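Local coordinates for protein cellulase (glycosyl hydrolase family 5) (Bacteroides ovatus, PDB 3ZMR) that hydrolyses internal beta-1,4-glucosidic linkages in the backbone of xyloglucan with retention of anomeric configuration, releasing xyloglucan oligosaccharides, at residues Thr114-Ser119 against Val383-Asn388; Ala120-Gly125 against Gly208-Ile213; Arg236-Trp241 against Val289-Ala294; Gln307-Asn310 against Ala314-Val317; Ala318-Pro323 against Ile331-His336. All coordinates share one frame; numbering follows the deposited sequence. Where two conformers were deposited one is given.

Contact 1 of 5, residues Thr114-Ser119 against Val383-Asn388; sequences TSMQLS and VFINNN
Met-116 lays its side chain over the end of the facing helix, its base against Asn-388 and its methyl group over Ile-385. At the near end, Met-116 CB meets the amide oxygen OD1 of Asn-388 at 3.4 Å, and the two side chains pass at a slant. CG lies anti to the backbone N (chi1 -175°), and bends at the next two torsions curl the thioether so that Met-116 CE comes within 3.6 Å of Ile-385 O. The same methyl touches the tip of the isoleucine, with Met-116 CE to Ile-385 CD1 at 4.0 Å, the one apolar side-chain pairing here. Two helix ends meet at this point. Thr-114 and Gln-117 form a capping box at the N-terminus of helix 115-122: Gln-117 N donates to Thr-114 OG1 over 3.0 Å, while Thr-114 N donates back to Gln-117 OE1 in the plane of the amide, on a lone pair. Opposite them, helix 382-386 ends in a Schellman motif with Asn-388, at positive phi, as its C-prime residue, and Asn-388 N returns to Ile-385 O. No direct hydrogen bond joins the two ends; water does so twice. One molecule donates to Asn-388 OD1 at 2.7 Å and also bonds the capping hydroxyl, Thr-114 OG1. A second takes the first-turn proton of Met-116 N at 3.0 Å and donates to Asn-388 O. On the same helix, Ser-115 OG is hydrogen-bonded to His-303, and Ile-385 packs on Val-391 of the neighbouring strand.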
# COMPACT_ATOMS: atom_id res chain seq x y z
N THR A 114 1.02 -12.50 13.34
CA THR A 114 0.27 -11.43 12.70
C THR A 114 1.25 -10.53 11.94
O THR A 114 2.44 -10.53 12.22
CB THR A 114 -0.51 -10.57 13.69
OG1 THR A 114 0.45 -9.93 14.52
CG2 THR A 114 -1.47 -11.41 14.52
N SER A 115 0.74 -9.78 10.97
CA SER A 115 1.57 -8.78 10.30
C SER A 115 2.19 -7.83 11.34
O SER A 115 3.34 -7.41 11.20
CB SER A 115 0.81 -8.05 9.22
OG SER A 115 0.55 -8.94 8.15
N MET A 116 1.42 -7.46 12.36
CA MET A 116 1.98 -6.59 13.40
C MET A 116 3.22 -7.22 14.06
O MET A 116 4.25 -6.56 14.30
CB MET A 116 0.91 -6.22 14.45
CG MET A 116 1.40 -5.22 15.49
SD MET A 116 1.89 -3.60 14.82
CE MET A 116 0.29 -2.99 14.44
N GLN A 117 3.12 -8.50 14.40
CA GLN A 117 4.25 -9.22 15.03
C GLN A 117 5.42 -9.32 14.07
O GLN A 117 6.57 -9.14 14.44
CB GLN A 117 3.81 -10.62 15.47
CG GLN A 117 2.90 -10.63 16.69
CD GLN A 117 2.41 -12.02 17.02
OE1 GLN A 117 1.78 -12.65 16.19
NE2 GLN A 117 2.75 -12.52 18.21
N LEU A 118 5.13 -9.56 12.80
CA LEU A 118 6.17 -9.64 11.79
C LEU A 118 6.87 -8.29 11.69
O LEU A 118 8.10 -8.23 11.55
CB LEU A 118 5.61 -10.07 10.44
CG LEU A 118 6.66 -10.65 9.49
CD1 LEU A 118 6.95 -12.11 9.80
CD2 LEU A 118 6.23 -10.50 8.03
N SER A 119 6.09 -7.21 11.77
CA SER A 119 6.66 -5.85 11.63
C SER A 119 7.71 -5.58 12.70
O SER A 119 8.72 -4.93 12.44
CB SER A 119 5.57 -4.77 11.61
OG SER A 119 5.07 -4.48 12.88
N VAL A 383 -3.58 5.42 14.63
CA VAL A 383 -4.93 4.86 14.41
C VAL A 383 -4.84 3.46 13.78
O VAL A 383 -5.62 2.57 14.12
CB VAL A 383 -5.83 5.82 13.60
CG1 VAL A 383 -5.33 6.01 12.18
CG2 VAL A 383 -7.26 5.31 13.60
N PHE A 384 -3.88 3.26 12.88
CA PHE A 384 -3.64 1.94 12.31
C PHE A 384 -2.99 0.99 13.29
O PHE A 384 -3.47 -0.14 13.48
CB PHE A 384 -2.83 2.07 10.99
CG PHE A 384 -3.57 2.86 9.96
CD1 PHE A 384 -4.68 2.34 9.35
CD2 PHE A 384 -3.20 4.16 9.65
CE1 PHE A 384 -5.44 3.09 8.47
CE2 PHE A 384 -3.96 4.91 8.75
CZ PHE A 384 -5.05 4.37 8.15
N ILE A 385 -1.94 1.45 13.95
CA ILE A 385 -1.18 0.60 14.87
C ILE A 385 -2.12 0.07 15.96
O ILE A 385 -2.10 -1.11 16.30
CB ILE A 385 0.03 1.35 15.47
CG1 ILE A 385 0.99 1.82 14.36
CG2 ILE A 385 0.75 0.51 16.53
CD1 ILE A 385 1.55 0.69 13.51
N ASN A 386 -2.95 0.96 16.50
CA ASN A 386 -3.89 0.58 17.58
C ASN A 386 -5.04 -0.30 17.10
O ASN A 386 -5.66 -1.02 17.90
CB ASN A 386 -4.42 1.81 18.28
CG ASN A 386 -3.38 2.49 19.16
OD1 ASN A 386 -2.48 1.84 19.69
ND2 ASN A 386 -3.51 3.81 19.32
N ASN A 387 -5.29 -0.30 15.79
CA ASN A 387 -6.18 -1.24 15.13
C ASN A 387 -5.49 -2.52 14.66
O ASN A 387 -6.08 -3.30 13.89
CB ASN A 387 -6.94 -0.55 13.99
CG ASN A 387 -8.18 0.19 14.48
OD1 ASN A 387 -8.86 -0.25 15.40
ND2 ASN A 387 -8.53 1.27 13.80
N ASN A 388 -4.26 -2.75 15.15
CA ASN A 388 -3.50 -3.97 14.82
C ASN A 388 -3.14 -4.07 13.33
O ASN A 388 -2.94 -5.17 12.81
CB ASN A 388 -4.24 -5.24 15.30
CG ASN A 388 -3.34 -6.43 15.50
OD1 ASN A 388 -2.16 -6.33 15.83
ND2 ASN A 388 -3.92 -7.62 15.30
O HOH W 1 -0.72 -8.48 16.59
O HOH W 2 -1.56 -7.56 12.18

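Contact 2 of 5, residues Ala120-Gly125 against Gly208-Ile213; sequences ALMKAG and GLYVII
Tyr-210 OH lies against Leu-121, with CB and CD1 of the leucine each 3.7 Å from the oxygen, and accepts a hydrogen bond from Arg-111 NH2 in the loop before the helix. The phenol is thus held at its polar end by a guanidinium and screened by an aliphatic side chain that also packs on Arg-111 and Leu-113. Farther along the ring the methionine takes over. Met-122 sets its CG over the middle of one face in a CH-pi contact, 3.8 Å from the centroid of the Tyr-210 ring and only 8° off the ring normal. The methionine chain runs on across the tyrosine at about a right angle, so that SD follows above the same ring at 4.7 Å from its centroid, a more distant Met-aromatic contact. A chi1 of -74°, which sets CG opposite the carbonyl carbon, directs Met-122 from the last turn of the helix to this face. Tyr-210 opens strand 210-214, the third strand of the eight-stranded parallel (beta/alpha)8 barrel, and helix 115-122 lies across the N-terminal end of that barrel, leading through Lys-123, at positive phi, into the first strand at Gly-125. The ring lies between helix 115-122 and the start of strand 210-214. Backbone bonds to Asp-169 and Val-171 fix Tyr-210 in the sheet, and its side chain reaches Leu-256 on the adjoining strand. Met-122 and Ile-212 both pack on Val-170, which brings the second strand into the same apolar layer.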
# COMPACT_ATOMS: atom_id res chain seq x y z
N ALA A 120 7.53 -6.15 13.88
CA ALA A 120 8.44 -5.90 14.98
C ALA A 120 9.81 -6.61 14.76
O ALA A 120 10.82 -6.23 15.36
CB ALA A 120 7.82 -6.38 16.28
N LEU A 121 9.83 -7.60 13.87
CA LEU A 121 11.05 -8.33 13.48
C LEU A 121 11.77 -7.67 12.30
O LEU A 121 12.95 -7.90 12.05
CB LEU A 121 10.70 -9.77 13.09
CG LEU A 121 9.96 -10.59 14.14
CD1 LEU A 121 9.66 -11.99 13.60
CD2 LEU A 121 10.79 -10.69 15.42
N MET A 122 11.03 -6.85 11.58
CA MET A 122 11.54 -6.28 10.33
C MET A 122 12.49 -5.14 10.59
O MET A 122 13.55 -5.06 9.96
CB MET A 122 10.37 -5.90 9.41
CG MET A 122 9.73 -7.15 8.81
SD MET A 122 8.16 -7.00 7.91
CE MET A 122 8.72 -5.92 6.65
N LYS A 123 12.10 -4.27 11.53
CA LYS A 123 12.94 -3.22 12.15
C LYS A 123 13.23 -2.00 11.26
O LYS A 123 12.69 -0.93 11.50
CB LYS A 123 14.25 -3.79 12.71
CG LYS A 123 14.02 -4.61 13.98
CD LYS A 123 15.25 -5.40 14.39
CE LYS A 123 14.86 -6.78 14.90
NZ LYS A 123 15.93 -7.46 15.68
N ALA A 124 14.13 -2.17 10.31
CA ALA A 124 14.49 -1.10 9.38
C ALA A 124 15.02 -1.67 8.09
O ALA A 124 15.49 -2.81 8.01
CB ALA A 124 15.53 -0.18 9.96
N GLY A 125 14.99 -0.86 7.07
CA GLY A 125 15.48 -1.32 5.81
C GLY A 125 15.84 -0.28 4.79
O GLY A 125 15.98 0.92 5.11
N GLY A 208 19.69 -13.19 4.09
CA GLY A 208 19.04 -13.12 5.39
C GLY A 208 18.08 -11.96 5.54
O GLY A 208 17.71 -11.61 6.64
N LEU A 209 17.68 -11.37 4.42
CA LEU A 209 16.75 -10.23 4.46
C LEU A 209 15.28 -10.60 4.26
O LEU A 209 14.96 -11.56 3.55
CB LEU A 209 17.15 -9.26 3.35
CG LEU A 209 18.55 -8.65 3.48
CD1 LEU A 209 18.93 -8.00 2.15
CD2 LEU A 209 18.56 -7.62 4.62
N TYR A 210 14.38 -9.83 4.87
CA TYR A 210 13.00 -9.72 4.37
C TYR A 210 13.04 -9.00 3.04
O TYR A 210 13.82 -8.06 2.86
CB TYR A 210 12.10 -8.97 5.34
CG TYR A 210 11.73 -9.75 6.59
CD1 TYR A 210 10.60 -10.53 6.64
CD2 TYR A 210 12.50 -9.64 7.74
CE1 TYR A 210 10.24 -11.22 7.78
CE2 TYR A 210 12.18 -10.35 8.88
CZ TYR A 210 11.04 -11.15 8.88
OH TYR A 210 10.68 -11.85 10.02
N VAL A 211 12.16 -9.42 2.12
CA VAL A 211 12.11 -8.85 0.77
C VAL A 211 10.69 -8.44 0.44
O VAL A 211 9.77 -9.22 0.65
CB VAL A 211 12.63 -9.83 -0.29
CG1 VAL A 211 12.51 -9.23 -1.68
CG2 VAL A 211 14.08 -10.24 0.05
N ILE A 212 10.52 -7.22 -0.05
CA ILE A 212 9.27 -6.71 -0.57
C ILE A 212 9.42 -6.46 -2.07
O ILE A 212 10.35 -5.74 -2.49
CB ILE A 212 8.87 -5.39 0.12
CG1 ILE A 212 8.66 -5.55 1.62
CG2 ILE A 212 7.63 -4.81 -0.54
CD1 ILE A 212 8.74 -4.25 2.41
N ILE A 213 8.56 -7.05 -2.90
CA ILE A 213 8.47 -6.72 -4.33
C ILE A 213 7.13 -6.06 -4.62
O ILE A 213 6.12 -6.41 -4.00
CB ILE A 213 8.70 -7.93 -5.25
CG1 ILE A 213 7.71 -9.06 -4.98
CG2 ILE A 213 10.14 -8.40 -5.13
CD1 ILE A 213 7.81 -10.20 -5.96

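Contact 3 of 5, residues Arg236-Trp241 against Val289-Ala294; sequences RLEAMW and VNTVRA. With EDO (1,2-ethanediol), chain H.
Thr-291 wedges its two side-chain branches into the groove between Glu-238 and Trp-241, one turn apart on the facing helix. Its chi1 of -58° places OG1 beside its own backbone N and puts CG2 anti to that N, beside the carbonyl carbon, where it faces Trp-241. OG1 meets the aliphatic part of the glutamate, 3.4 Å from Glu-238 CG, whereas Thr-291 CG2 lies 3.7 Å from Trp-241 CB. The short segments of helices 227-248 and 275-293 cross at -29°, their axes 9.2 Å apart. Trp-241 has an unusual chi1 of -91°; the end of its indole leads away from the threonine, with CE3 nearest Val-292, and Trp-241 CE3 to Val-292 CG2, at 4.4 Å, is a loose contact. The indole NE1 is bonded to Gly-259 O. Glu-238 is extended beyond CG, and its carboxylate finds Tyr-99 OH as its chief partner. A water links the polar ends, donating to Thr-291 OG1 at 2.8 Å and, weakly, to Glu-238 OE2. On another side of the helix Arg-236 stretches out straight, NH2 bonded to Ser-178 OG, NH1 to an ethanediol probably from the crystallisation liquor, and Met-240 SD at the guanidinium edge. A leucine in place of Arg-236 would probably leave Ser-178 OG without this donor and the Met-240 sulfur without its flat neighbour. The two segments meet through van der Waals contact and one water bridge; the threonine hydroxyl is satisfied by Val-287 O and the water, and its approach to Glu-238 CG needs no bond across.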
# COMPACT_ATOMS: atom_id res chain seq x y z
N ARG A 236 -6.03 -5.43 -15.80
CA ARG A 236 -4.59 -5.45 -16.00
C ARG A 236 -3.83 -5.77 -14.70
O ARG A 236 -2.90 -6.56 -14.71
CB ARG A 236 -4.12 -4.13 -16.59
CG ARG A 236 -2.63 -4.04 -16.78
CD ARG A 236 -2.25 -2.82 -17.56
NE ARG A 236 -0.82 -2.68 -17.71
CZ ARG A 236 -0.26 -1.72 -18.46
NH1 ARG A 236 -1.03 -0.86 -19.11
NH2 ARG A 236 1.05 -1.63 -18.55
N LEU A 237 -4.21 -5.11 -13.62
CA LEU A 237 -3.54 -5.31 -12.33
C LEU A 237 -3.67 -6.79 -11.92
O LEU A 237 -2.68 -7.42 -11.48
CB LEU A 237 -4.16 -4.36 -11.32
CG LEU A 237 -3.40 -4.34 -9.97
CD1 LEU A 237 -1.98 -3.83 -10.08
CD2 LEU A 237 -4.21 -3.52 -8.97
N GLU A 238 -4.86 -7.36 -12.10
CA GLU A 238 -5.05 -8.79 -11.83
C GLU A 238 -4.17 -9.67 -12.71
O GLU A 238 -3.54 -10.62 -12.25
CB GLU A 238 -6.54 -9.18 -12.03
CG GLU A 238 -6.77 -10.68 -11.85
CD GLU A 238 -8.21 -11.12 -12.01
OE1 GLU A 238 -9.00 -10.42 -12.66
OE2 GLU A 238 -8.55 -12.19 -11.46
N ALA A 239 -4.15 -9.38 -14.02
CA ALA A 239 -3.41 -10.23 -14.96
C ALA A 239 -1.93 -10.25 -14.62
O ALA A 239 -1.27 -11.29 -14.69
CB ALA A 239 -3.62 -9.77 -16.39
N MET A 240 -1.42 -9.09 -14.21
CA MET A 240 -0.01 -8.96 -13.87
C MET A 240 0.28 -9.65 -12.55
O MET A 240 1.19 -10.50 -12.45
CB MET A 240 0.41 -7.48 -13.84
CG MET A 240 0.33 -6.81 -15.22
SD MET A 240 0.79 -5.07 -15.14
CE MET A 240 2.55 -5.20 -14.93
N TRP A 241 -0.53 -9.35 -11.52
CA TRP A 241 -0.30 -9.99 -10.22
C TRP A 241 -0.51 -11.50 -10.20
O TRP A 241 0.15 -12.21 -9.43
CB TRP A 241 -1.10 -9.33 -9.08
CG TRP A 241 -0.30 -8.24 -8.43
CD1 TRP A 241 -0.53 -6.88 -8.50
CD2 TRP A 241 0.89 -8.40 -7.66
NE1 TRP A 241 0.47 -6.20 -7.85
CE2 TRP A 241 1.36 -7.09 -7.34
CE3 TRP A 241 1.66 -9.50 -7.28
CZ2 TRP A 241 2.53 -6.88 -6.60
CZ3 TRP A 241 2.80 -9.28 -6.52
CH2 TRP A 241 3.23 -8.00 -6.21
N VAL A 289 -5.21 -8.03 -3.45
CA VAL A 289 -5.38 -9.05 -2.40
C VAL A 289 -6.14 -10.28 -2.97
O VAL A 289 -5.72 -11.42 -2.78
CB VAL A 289 -6.09 -8.47 -1.16
CG1 VAL A 289 -6.49 -9.55 -0.17
CG2 VAL A 289 -5.17 -7.46 -0.49
N ASN A 290 -7.24 -10.01 -3.66
CA ASN A 290 -8.05 -11.07 -4.28
C ASN A 290 -7.19 -11.99 -5.14
O ASN A 290 -7.29 -13.20 -5.07
CB ASN A 290 -9.14 -10.49 -5.17
CG ASN A 290 -10.24 -9.80 -4.41
OD1 ASN A 290 -10.35 -9.89 -3.18
ND2 ASN A 290 -11.10 -9.10 -5.18
N THR A 291 -6.37 -11.37 -6.00
CA THR A 291 -5.56 -12.08 -6.97
C THR A 291 -4.52 -12.99 -6.30
O THR A 291 -4.38 -14.14 -6.65
CB THR A 291 -4.87 -11.06 -7.93
OG1 THR A 291 -5.85 -10.24 -8.59
CG2 THR A 291 -3.96 -11.75 -8.96
N VAL A 292 -3.81 -12.44 -5.31
CA VAL A 292 -2.79 -13.23 -4.61
C VAL A 292 -3.45 -14.40 -3.88
O VAL A 292 -3.00 -15.55 -3.99
CB VAL A 292 -1.97 -12.35 -3.65
CG1 VAL A 292 -1.01 -13.20 -2.81
CG2 VAL A 292 -1.21 -11.28 -4.43
N ARG A 293 -4.51 -14.10 -3.14
CA ARG A 293 -5.16 -15.16 -2.34
C ARG A 293 -5.77 -16.27 -3.22
O ARG A 293 -5.76 -17.44 -2.84
CB ARG A 293 -6.23 -14.58 -1.41
CG ARG A 293 -5.71 -13.60 -0.36
CD ARG A 293 -4.61 -14.14 0.56
NE ARG A 293 -4.33 -13.15 1.61
CZ ARG A 293 -3.14 -12.90 2.16
NH1 ARG A 293 -2.06 -13.56 1.74
NH2 ARG A 293 -3.02 -11.96 3.07
N ALA A 294 -6.23 -15.89 -4.41
CA ALA A 294 -6.85 -16.82 -5.35
C ALA A 294 -5.84 -17.87 -5.88
O ALA A 294 -6.21 -18.88 -6.48
CB ALA A 294 -7.54 -16.10 -6.49
C1 EDO H . -4.84 -0.74 -20.69
O1 EDO H . -4.88 0.58 -21.25
C2 EDO H . -4.90 -0.64 -19.17
O2 EDO H . -3.77 0.11 -18.72
O HOH W 3 -8.57 -11.04 -8.65

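Contact 4 of 5, residues Gln307-Asn310 against Ala314-Val317; sequences QAYN and AKAV
Ala-308 sets its methyl directly against that of Ala-316, with CB to CB at 3.5 Å, tighter than usual for two carbons. The CA atoms there are only 4.9 Å apart, a closeness that small side chains on both partners permit. At Tyr-309 the chain meets Lys-315 instead. With CG anti to the backbone N (chi1 -167°), the phenol ring is brought to the lysine stem, which it crosses at an angle, Tyr-309 CD1 lying 3.9 Å from Lys-315 CD. The aliphatic stem of the lysine also lies near Tyr-309 O. A water accepts from Tyr-309 N at 2.9 Å and donates weakly to Lys-315 O, tying the loop backbone to the helix. Asn-310 follows at positive phi. Its side chain is modelled in two conformers, and in the one described a tentative water bridge forms: ND2 gives a proton to a second water at 2.7 Å, and Lys-315 NZ donates to that water at 2.9 Å. A bend at the last torsion of the lysine (chi4 66°) turns NZ to this site. The amide oxygen of Asn-310 is bonded to Asn-264 ND2, and its side chain lies about 6 Å from that of Glu-262, probably the catalytic proton donor. The loop thus leaves strand 304-307 at its C-terminal, catalytic end and folds back on the helix that follows. Tyr-309 meets Tyr-278 of helix 275-293 edge-to-face, while Ala-308 and Ala-316 both pack on Cys-335 of strand 331-337, which runs beside strand 304-307 in the barrel.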
# COMPACT_ATOMS: atom_id res chain seq x y z
N GLN A 307 -1.50 0.09 -0.26
CA GLN A 307 -1.04 1.46 -0.20
C GLN A 307 -2.14 2.48 0.05
O GLN A 307 -3.28 2.33 -0.44
CB GLN A 307 -0.38 1.83 -1.53
CG GLN A 307 0.93 1.11 -1.80
CD GLN A 307 0.76 -0.38 -1.93
OE1 GLN A 307 -0.11 -0.88 -2.69
NE2 GLN A 307 1.58 -1.13 -1.20
N ALA A 308 -1.80 3.50 0.81
CA ALA A 308 -2.64 4.70 0.88
C ALA A 308 -2.65 5.42 -0.47
O ALA A 308 -1.77 5.22 -1.31
CB ALA A 308 -2.12 5.62 1.95
N TYR A 309 -3.67 6.26 -0.67
CA TYR A 309 -3.78 7.06 -1.88
C TYR A 309 -2.53 7.96 -1.94
O TYR A 309 -2.21 8.63 -0.97
CB TYR A 309 -5.06 7.89 -1.85
CG TYR A 309 -5.39 8.51 -3.20
CD1 TYR A 309 -4.81 9.70 -3.60
CD2 TYR A 309 -6.27 7.88 -4.09
CE1 TYR A 309 -5.08 10.25 -4.85
CE2 TYR A 309 -6.57 8.44 -5.33
CZ TYR A 309 -5.96 9.62 -5.70
OH TYR A 309 -6.29 10.13 -6.94
N ASN A 310 -1.83 7.95 -3.09
CA ASN A 310 -0.59 8.75 -3.23
C ASN A 310 0.51 8.30 -2.23
O ASN A 310 1.48 9.02 -2.03
CB ASN A 310 -0.84 10.26 -2.96
CG ASN A 310 -1.39 11.05 -4.15
OD1 ASN A 310 -1.65 10.54 -5.24
ND2 ASN A 310 -1.57 12.32 -3.91
N ALA A 314 -1.67 11.63 5.44
CA ALA A 314 -2.95 12.24 5.82
C ALA A 314 -4.10 11.58 5.06
O ALA A 314 -5.18 11.39 5.61
CB ALA A 314 -2.92 13.76 5.63
N LYS A 315 -3.89 11.26 3.79
CA LYS A 315 -4.92 10.57 3.01
C LYS A 315 -5.19 9.14 3.50
O LYS A 315 -6.30 8.61 3.34
CB LYS A 315 -4.64 10.61 1.50
CG LYS A 315 -4.76 12.01 0.90
CD LYS A 315 -4.34 12.05 -0.56
CE LYS A 315 -4.51 13.43 -1.17
NZ LYS A 315 -3.60 14.42 -0.57
N ALA A 316 -4.16 8.50 4.05
CA ALA A 316 -4.37 7.18 4.68
C ALA A 316 -5.35 7.30 5.84
O ALA A 316 -6.36 6.59 5.93
CB ALA A 316 -3.05 6.59 5.17
N VAL A 317 -5.05 8.22 6.74
CA VAL A 317 -5.85 8.43 7.93
C VAL A 317 -7.29 8.77 7.55
O VAL A 317 -8.24 8.27 8.15
CB VAL A 317 -5.24 9.53 8.81
CG1 VAL A 317 -6.16 9.92 9.96
CG2 VAL A 317 -3.88 9.08 9.37
O HOH W 4 -5.63 6.54 1.42
O HOH W 5 -1.02 13.51 -1.60

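Contact 5 of 5, residues Ala318-Pro323 against Ile331-His336; sequences AHFTMP and IFLECH. With EDO (1,2-ethanediol), chain G.
Phe-320 receives a methyl of Leu-333 over the centre of its ring: Leu-333 CD1 is 3.7 Å from the centroid and 10° off the normal, a face-on CH-pi contact. A chi1 of 168° carries the phenylalanine ring over toward the leucine. Farther along, Met-322 curls through two bends. In one of its two conformers, and perhaps not in the other, its CE rests 3.9 Å from Ile-331 CB and SD lies at the edge of the phenylalanine ring. Pro-323 closes the row more loosely, with Pro-323 CB 4.3 Å from Ile-331 CD1. An alanine at Phe-320 would remove the ring, and is likely to leave the Leu-333 methyl without its aromatic cover and open a gap beside Val-306. In the next shell, Asn-282 and Asn-285 of helix 275-293 touch the ring, and backbone bonds to Pro-390 and Ile-392 hold Leu-333 in the sheet. Phe-332 and Glu-334 point to the other side of the strand. Glu-334 OE2 accepts from His-336 NE2 at 2.8 Å, the proton arriving from above the carboxylate plane, and forms a salt bridge with Arg-172; His-336 ND1 is bonded to Glu-262. Strand 304-307, helix 313-319 and strand 331-337 form a beta-alpha-beta unit of the (beta/alpha)8 barrel, whose last strand delivers His-336 to the glycan-binding pocket.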
# COMPACT_ATOMS: atom_id res chain seq x y z
N ALA A 318 -7.46 9.62 6.53
CA ALA A 318 -8.80 10.11 6.16
C ALA A 318 -9.59 9.15 5.25
O ALA A 318 -10.83 9.15 5.26
CB ALA A 318 -8.69 11.49 5.49
N HIS A 319 -8.90 8.37 4.43
CA HIS A 319 -9.59 7.66 3.33
C HIS A 319 -9.24 6.20 3.09
O HIS A 319 -9.91 5.54 2.29
CB HIS A 319 -9.37 8.41 2.01
CG HIS A 319 -9.73 9.86 2.07
ND1 HIS A 319 -11.03 10.28 2.09
CD2 HIS A 319 -8.96 10.97 2.09
CE1 HIS A 319 -11.05 11.60 2.14
NE2 HIS A 319 -9.81 12.04 2.12
N PHE A 320 -8.17 5.68 3.68
CA PHE A 320 -7.78 4.29 3.42
C PHE A 320 -8.79 3.37 4.09
O PHE A 320 -9.15 3.58 5.26
CB PHE A 320 -6.35 4.00 3.94
CG PHE A 320 -6.01 2.53 3.95
CD1 PHE A 320 -5.55 1.91 2.80
CD2 PHE A 320 -6.15 1.77 5.10
CE1 PHE A 320 -5.22 0.57 2.81
CE2 PHE A 320 -5.81 0.44 5.12
CZ PHE A 320 -5.40 -0.16 3.97
N THR A 321 -9.23 2.36 3.34
CA THR A 321 -10.06 1.28 3.88
C THR A 321 -9.33 -0.06 3.78
O THR A 321 -8.69 -0.36 2.79
CB THR A 321 -11.43 1.23 3.18
OG1 THR A 321 -11.26 0.94 1.79
CG2 THR A 321 -12.18 2.55 3.38
N MET A 322 -9.46 -0.90 4.81
CA MET A 322 -8.83 -2.21 4.81
C MET A 322 -9.50 -3.11 3.80
O MET A 322 -10.74 -3.23 3.79
CB MET A 322 -8.89 -2.87 6.20
CG MET A 322 -7.86 -2.35 7.18
SD MET A 322 -6.15 -2.72 6.77
CE MET A 322 -5.93 -4.42 7.28
N PRO A 323 -8.72 -3.76 2.93
CA PRO A 323 -9.35 -4.75 2.07
C PRO A 323 -9.94 -5.91 2.89
O PRO A 323 -9.43 -6.25 3.94
CB PRO A 323 -8.20 -5.26 1.20
CG PRO A 323 -7.14 -4.20 1.25
CD PRO A 323 -7.28 -3.63 2.64
N ILE A 331 -2.16 -8.27 6.56
CA ILE A 331 -2.04 -7.06 5.73
C ILE A 331 -1.33 -5.92 6.47
O ILE A 331 -1.61 -5.61 7.64
CB ILE A 331 -3.40 -6.58 5.20
CG1 ILE A 331 -3.99 -7.64 4.23
CG2 ILE A 331 -3.25 -5.24 4.45
CD1 ILE A 331 -5.36 -7.40 3.69
N PHE A 332 -0.39 -5.32 5.76
CA PHE A 332 0.26 -4.06 6.17
C PHE A 332 -0.30 -2.89 5.34
O PHE A 332 -0.63 -3.08 4.15
CB PHE A 332 1.75 -4.04 5.78
CG PHE A 332 2.66 -4.90 6.62
CD1 PHE A 332 2.70 -6.29 6.50
CD2 PHE A 332 3.61 -4.29 7.44
CE1 PHE A 332 3.61 -7.05 7.24
CE2 PHE A 332 4.52 -5.03 8.17
CZ PHE A 332 4.54 -6.42 8.08
N LEU A 333 -0.28 -1.69 5.92
CA LEU A 333 -0.45 -0.44 5.17
C LEU A 333 0.93 0.12 4.82
O LEU A 333 1.88 0.02 5.62
CB LEU A 333 -1.16 0.60 6.05
CG LEU A 333 -1.25 2.03 5.51
CD1 LEU A 333 -2.15 2.09 4.29
CD2 LEU A 333 -1.83 2.94 6.57
N GLU A 334 1.03 0.73 3.63
CA GLU A 334 2.23 1.45 3.19
C GLU A 334 1.92 2.93 2.90
O GLU A 334 0.99 3.24 2.16
CB GLU A 334 2.83 0.82 1.93
CG GLU A 334 4.03 1.56 1.36
CD GLU A 334 4.68 0.87 0.19
OE1 GLU A 334 4.08 -0.09 -0.37
OE2 GLU A 334 5.82 1.32 -0.18
N CYS A 335 2.75 3.79 3.49
CA CYS A 335 2.85 5.20 3.15
C CYS A 335 4.30 5.51 2.81
O CYS A 335 5.21 4.76 3.18
CB CYS A 335 2.42 6.09 4.30
SG CYS A 335 0.69 5.87 4.83
N HIS A 336 4.50 6.62 2.10
CA HIS A 336 5.82 7.17 1.89
C HIS A 336 5.89 8.50 2.61
O HIS A 336 4.86 9.11 2.88
CB HIS A 336 6.12 7.32 0.39
CG HIS A 336 6.11 6.03 -0.37
ND1 HIS A 336 6.14 5.97 -1.74
CD2 HIS A 336 6.11 4.75 0.06
CE1 HIS A 336 6.13 4.70 -2.11
NE2 HIS A 336 6.10 3.94 -1.04
C1 EDO G . -7.06 13.70 3.18
O1 EDO G . -5.85 14.37 3.52
C2 EDO G . -7.97 14.49 2.23
O2 EDO G . -9.26 14.69 2.80

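How the contacts relate
Contact 1 alone lies at the surface; contacts 2 to 5 are buried. Contacts 1 and 2 share helix 115-122 at the N-terminal end of the barrel, the first a meeting of helix ends bridged by water, the second an aromatic contact. Phe-332 of contact 5 touches both, through Ser-119 and Met-122. Contact 3 joins two outer helices, and Val-289 carries its packing to Pro-323 and Ile-331 of contact 5. Contacts 4 and 5 both use helix 313-319 and are tied by probable hydrogen bonds from Gln-307 and Ala-308 to Glu-334. Contact 4 mixes methyl packing with water bridges, whereas contact 5 is apolar across its segments and polar on the other side of its strand, where His-336 touches the bound sugar.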